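Local coordinates for protein beta-hydroxyacid dehydrogenase, 3-hydroxyisobutyrate dehydrogenase (Saccharomonospora xinjiangensis XJ-54, PDB 6GRL) that is an S-selective imine reductase associated with reductive amination, which probably uses NADPH to reduce C=N bonds, at residues A[121-124]-A[125-129]; A[154-157]-A[158-162]. All blocks are in the same frame, centred on the assembly; numbering follows the deposited sequence.

In the fold
Both interactions are local, partly buried and at helix ends, but at opposite ones: interaction 1 closes helix 114-126, interaction 2 opens helix 156-166. Each has an inner face set on strand 130-137, through Ala-124 in the first and Ala-158 and Phe-159 in the second, while the charged residues lie toward the surface. The chemistry differs with the terminus. At the C-terminal end, a Schellman motif is accompanied by an arginine stacked on tryptophan; at the N-terminal end, serine hydroxyls gather beside the first turn. The centres are about 15 Å apart, and the two meet where Glu-121 OE2 packs 4.2 Å from Gly-154 CA.

Interaction 1. Residues A[121-124]-A[125-129]; sequences ERWA and RERGA
Arg-127 lies flat on the indole of Trp-123, one turn back along the chain, in a close stack although the arginine is exposed. The planes are only 12° apart, and Arg-127 CZ stands 3.5 Å from the centroid of the five-membered ring of Trp-123, a cation-pi arrangement. Further along the same face, Arg-127 CD sits over the six-membered ring in a CH-pi contact, so the extended arginine spans the length of the indole. Trp-123 CG is anti to its own N (chi1 -175°), which lays the ring beneath the arginine. Two further bonds limit rotation of the guanidinium: Arg-127 NH1 donates to Trp-123 O at 3.0 Å (N-H...O 147°), and makes a weak hydrogen bond, part of a salt bridge, to Glu-126 OE1 at 3.4 Å, met at the guanidinium edge.

The backbone beneath is closely bonded. Ala-124 O accepts from Arg-127 N at 3.0 Å and from Ala-129 N at 2.9 Å, the donors arriving from opposite faces of its carbonyl plane. With Gly-128 N bonded to Arg-125 O and Gly-128 at positive phi, this is a Schellman motif that ends the helix. A water donates to both Glu-121 O and Ala-129 O.

The Arg-122/Arg-125 side is looser: exposed Arg-122 offers the Arg-125 guanidinium merely its CA and CG. Glu-121 OE1 reaches Arg-125 NH2 at 3.4 Å, a long salt bridge between steeply inclined planes; Glu-121 also touches Tyr-131 and Ala-179.

Inward, the Ala-124 and Ala-129 methyls, 4.1 Å apart from CB to CB, both pack on Leu-106, and Ala-124 also on Tyr-131. Helix 114-126 thus ends against strands 105-108 and 130-137, the parallel neighbours that it connects in a beta-alpha-beta crossover of the Rossmann-type domain.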
loop_
_atom_site.group_PDB
_atom_site.type_symbol
_atom_site.label_atom_id
_atom_site.label_comp_id
_atom_site.label_asym_id
_atom_site.label_seq_id
_atom_site.Cartn_x
_atom_site.Cartn_y
_atom_site.Cartn_z
ATOM N N GLU A 121 -12.415 -9.755 -8.526
ATOM C CA GLU A 121 -13.697 -9.849 -7.834
ATOM C C GLU A 121 -14.786 -10.376 -8.756
ATOM O O GLU A 121 -15.592 -11.223 -8.355
ATOM C CB GLU A 121 -14.094 -8.483 -7.276
ATOM C CG GLU A 121 -15.156 -8.558 -6.194
ATOM C CD GLU A 121 -15.808 -7.219 -5.916
ATOM O OE1 GLU A 121 -15.955 -6.411 -6.861
ATOM O OE2 GLU A 121 -16.160 -6.968 -4.746
ATOM N N ARG A 122 -14.832 -9.876 -9.994
ATOM C CA ARG A 122 -15.819 -10.365 -10.948
ATOM C C ARG A 122 -15.576 -11.831 -11.277
ATOM O O ARG A 122 -16.523 -12.619 -11.377
ATOM C CB ARG A 122 -15.790 -9.513 -12.218
ATOM C CG ARG A 122 -16.346 -8.107 -12.040
ATOM C CD ARG A 122 -16.507 -7.399 -13.378
ATOM N NE ARG A 122 -15.229 -7.220 -14.062
ATOM C CZ ARG A 122 -14.439 -6.162 -13.909
ATOM N NH1 ARG A 122 -14.791 -5.178 -13.090
ATOM N NH2 ARG A 122 -13.295 -6.086 -14.576
ATOM N N TRP A 123 -14.306 -12.214 -11.437
ATOM C CA TRP A 123 -13.965 -13.610 -11.696
ATOM C C TRP A 123 -14.460 -14.515 -10.576
ATOM O O TRP A 123 -15.022 -15.588 -10.832
ATOM C CB TRP A 123 -12.450 -13.737 -11.867
ATOM C CG TRP A 123 -11.960 -15.101 -12.260
ATOM C CD1 TRP A 123 -11.740 -15.560 -13.527
ATOM C CD2 TRP A 123 -11.600 -16.173 -11.377
ATOM N NE1 TRP A 123 -11.276 -16.852 -13.489
ATOM C CE2 TRP A 123 -11.180 -17.251 -12.182
ATOM C CE3 TRP A 123 -11.597 -16.326 -9.988
ATOM C CZ2 TRP A 123 -10.763 -18.467 -11.643
ATOM C CZ3 TRP A 123 -11.180 -17.534 -9.455
ATOM C CH2 TRP A 123 -10.770 -18.588 -10.282
ATOM N N ALA A 124 -14.267 -14.096 -9.325
ATOM C CA ALA A 124 -14.727 -14.894 -8.196
ATOM C C ALA A 124 -16.249 -14.924 -8.120
ATOM O O ALA A 124 -16.839 -15.969 -7.827
ATOM C CB ALA A 124 -14.133 -14.350 -6.897
ATOM N N ARG A 125 -16.899 -13.786 -8.380
ATOM C CA ARG A 125 -18.355 -13.728 -8.273
ATOM C C ARG A 125 -19.024 -14.632 -9.303
ATOM O O ARG A 125 -20.009 -15.313 -8.993
ATOM C CB ARG A 125 -18.839 -12.286 -8.430
ATOM C CG ARG A 125 -20.353 -12.135 -8.405
ATOM C CD ARG A 125 -20.780 -10.684 -8.588
ATOM N NE ARG A 125 -19.713 -9.746 -8.252
ATOM C CZ ARG A 125 -19.214 -8.849 -9.096
ATOM N NH1 ARG A 125 -19.687 -8.764 -10.333
ATOM N NH2 ARG A 125 -18.244 -8.034 -8.705
ATOM N N GLU A 126 -18.504 -14.654 -10.534
ATOM C CA GLU A 126 -19.031 -15.555 -11.553
ATOM C C GLU A 126 -18.964 -17.012 -11.120
ATOM O O GLU A 126 -19.723 -17.839 -11.640
ATOM C CB GLU A 126 -18.268 -15.376 -12.867
ATOM C CG GLU A 126 -18.393 -13.991 -13.477
ATOM C CD GLU A 126 -17.166 -13.595 -14.278
ATOM O OE1 GLU A 126 -16.313 -14.471 -14.537
ATOM O OE2 GLU A 126 -17.051 -12.402 -14.637
ATOM N N ARG A 127 -18.077 -17.341 -10.183
ATOM C CA ARG A 127 -17.905 -18.699 -9.692
ATOM C C ARG A 127 -18.542 -18.912 -8.325
ATOM O O ARG A 127 -18.391 -19.991 -7.742
ATOM C CB ARG A 127 -16.417 -19.048 -9.656
ATOM C CG ARG A 127 -15.848 -19.264 -11.048
ATOM C CD ARG A 127 -14.356 -18.985 -11.141
ATOM N NE ARG A 127 -13.886 -19.219 -12.502
ATOM C CZ ARG A 127 -14.067 -18.375 -13.515
ATOM N NH1 ARG A 127 -14.696 -17.222 -13.322
ATOM N NH2 ARG A 127 -13.616 -18.681 -14.724
ATOM N N GLY A 128 -19.253 -17.914 -7.805
ATOM C CA GLY A 128 -19.951 -18.072 -6.547
ATOM C C GLY A 128 -19.097 -17.891 -5.316
ATOM O O GLY A 128 -19.497 -18.323 -4.230
ATOM N N ALA A 129 -17.931 -17.270 -5.448
ATOM C CA ALA A 129 -17.034 -17.044 -4.328
ATOM C C ALA A 129 -17.027 -15.569 -3.951
ATOM O O ALA A 129 -17.177 -14.690 -4.805
ATOM C CB ALA A 129 -15.607 -17.496 -4.661
HETATM O O HOH W 1 -16.598 -12.036 -5.589
#

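Interaction 2. Residues A[154-157]-A[158-162]; sequences GSRS and AFDAH
Asp-160 folds back over the carbonyl of Arg-156, one helical turn earlier, and can be traced atom by atom. Its CB lies 3.5 Å from Arg-156 O; CG is closer still to that same oxygen, and OD1 stands somewhat farther off. OD2 is 3.2 Å from Arg-156 O, an approach of two acceptors and not a bond, and it also borders Arg-156 CG at 3.8 Å. With CG beside the backbone N (chi1 -67°), the carboxylate runs alongside the arginine, the two side chains pointing the same way with their flat groups 45° apart. Their charged atoms do not touch: the guanidinium has its salt bridge with Glu-177, through NH2.

The carbonyl that the carboxylate overlies is held by the helix itself, since Asp-160 N donates to Arg-156 O at 2.9 Å, with an N-H...O angle of 164°. Phe-159 N to Ser-155 O (3.2 Å) and Ala-161 N to Ser-157 O (3.1 Å) continue this i to i+4 ladder on either side in sequence.

Ser-155 occupies the N-cap. In the conformer described its OG accepts a weak bond from Ala-158 N at 3.4 Å, and Ser-157 OG donates to it at 2.9 Å. Because Ser-155 was modelled in two conformers, these side-chain bonds describe one state alone, whereas the backbone ladder does not depend on the hydroxyl.

On the buried side the Ala-158 methyl touches Glu-130 and Phe-159 touches Leu-132, both on strand 130-137, while the Phe-159 ring meets Tyr-174 and packs on Val-172 of strand 171-174. Helix 156-166 begins straight after strand 149-154 and packs against the sheet through Ala-158 and Phe-159, leading on to strand 171-174 in a beta-alpha-beta unit at its edge.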
loop_
_atom_site.group_PDB
_atom_site.type_symbol
_atom_site.label_atom_id
_atom_site.label_comp_id
_atom_site.label_asym_id
_atom_site.label_seq_id
_atom_site.Cartn_x
_atom_site.Cartn_y
_atom_site.Cartn_z
ATOM N N GLY A 154 -13.318 -4.715 -0.698
ATOM C CA GLY A 154 -14.243 -5.700 -1.207
ATOM C C GLY A 154 -15.510 -5.699 -0.382
ATOM O O GLY A 154 -15.813 -4.730 0.322
ATOM N N SER A 155 -16.245 -6.807 -0.464
ATOM C CA SER A 155 -17.516 -6.917 0.241
ATOM C C SER A 155 -17.324 -6.712 1.738
ATOM O O SER A 155 -16.477 -7.356 2.364
ATOM C CB SER A 155 -18.152 -8.280 -0.027
ATOM O OG SER A 155 -19.140 -8.575 0.946
ATOM N N ARG A 156 -18.120 -5.805 2.310
ATOM C CA ARG A 156 -18.017 -5.516 3.737
ATOM C C ARG A 156 -18.440 -6.713 4.579
ATOM O O ARG A 156 -17.867 -6.960 5.646
ATOM C CB ARG A 156 -18.860 -4.291 4.087
ATOM C CG ARG A 156 -18.426 -3.582 5.358
ATOM C CD ARG A 156 -19.309 -2.380 5.650
ATOM N NE ARG A 156 -18.610 -1.120 5.416
ATOM C CZ ARG A 156 -18.754 -0.379 4.323
ATOM N NH1 ARG A 156 -18.076 0.754 4.195
ATOM N NH2 ARG A 156 -19.575 -0.768 3.358
ATOM N N SER A 157 -19.444 -7.464 4.119
ATOM C CA SER A 157 -19.896 -8.630 4.871
ATOM C C SER A 157 -18.806 -9.691 4.952
ATOM O O SER A 157 -18.636 -10.340 5.991
ATOM C CB SER A 157 -21.162 -9.207 4.236
ATOM O OG SER A 157 -20.892 -9.731 2.947
ATOM N N ALA A 158 -18.053 -9.879 3.866
ATOM C CA ALA A 158 -16.966 -10.854 3.883
ATOM C C ALA A 158 -15.832 -10.401 4.794
ATOM O O ALA A 158 -15.203 -11.225 5.469
ATOM C CB ALA A 158 -16.453 -11.093 2.464
ATOM N N PHE A 159 -15.554 -9.096 4.827
ATOM C CA PHE A 159 -14.511 -8.592 5.713
ATOM C C PHE A 159 -14.915 -8.741 7.174
ATOM O O PHE A 159 -14.117 -9.186 8.007
ATOM C CB PHE A 159 -14.201 -7.131 5.390
ATOM C CG PHE A 159 -13.225 -6.502 6.340
ATOM C CD1 PHE A 159 -11.864 -6.673 6.162
ATOM C CD2 PHE A 159 -13.667 -5.753 7.419
ATOM C CE1 PHE A 159 -10.961 -6.101 7.035
ATOM C CE2 PHE A 159 -12.771 -5.183 8.298
ATOM C CZ PHE A 159 -11.416 -5.355 8.106
ATOM N N ASP A 160 -16.154 -8.366 7.505
ATOM C CA ASP A 160 -16.598 -8.420 8.894
ATOM C C ASP A 160 -16.593 -9.848 9.424
ATOM O O ASP A 160 -16.208 -10.090 10.574
ATOM C CB ASP A 160 -17.995 -7.809 9.023
ATOM C CG ASP A 160 -18.008 -6.318 8.749
ATOM O OD1 ASP A 160 -16.960 -5.666 8.936
ATOM O OD2 ASP A 160 -19.071 -5.797 8.351
ATOM N N ALA A 161 -17.010 -10.809 8.597
ATOM C CA ALA A 161 -17.092 -12.195 9.043
ATOM C C ALA A 161 -15.723 -12.834 9.238
ATOM O O ALA A 161 -15.605 -13.780 10.024
ATOM C CB ALA A 161 -17.909 -13.018 8.046
ATOM N N HIS A 162 -14.692 -12.345 8.549
ATOM C CA HIS A 162 -13.373 -12.964 8.592
ATOM C C HIS A 162 -12.295 -12.035 9.136
ATOM O O HIS A 162 -11.108 -12.378 9.067
ATOM C CB HIS A 162 -12.980 -13.459 7.197
ATOM C CG HIS A 162 -13.950 -14.436 6.611
ATOM N ND1 HIS A 162 -14.018 -15.752 7.017
ATOM C CD2 HIS A 162 -14.898 -14.289 5.657
ATOM C CE1 HIS A 162 -14.962 -16.373 6.334
ATOM N NE2 HIS A 162 -15.512 -15.507 5.502
#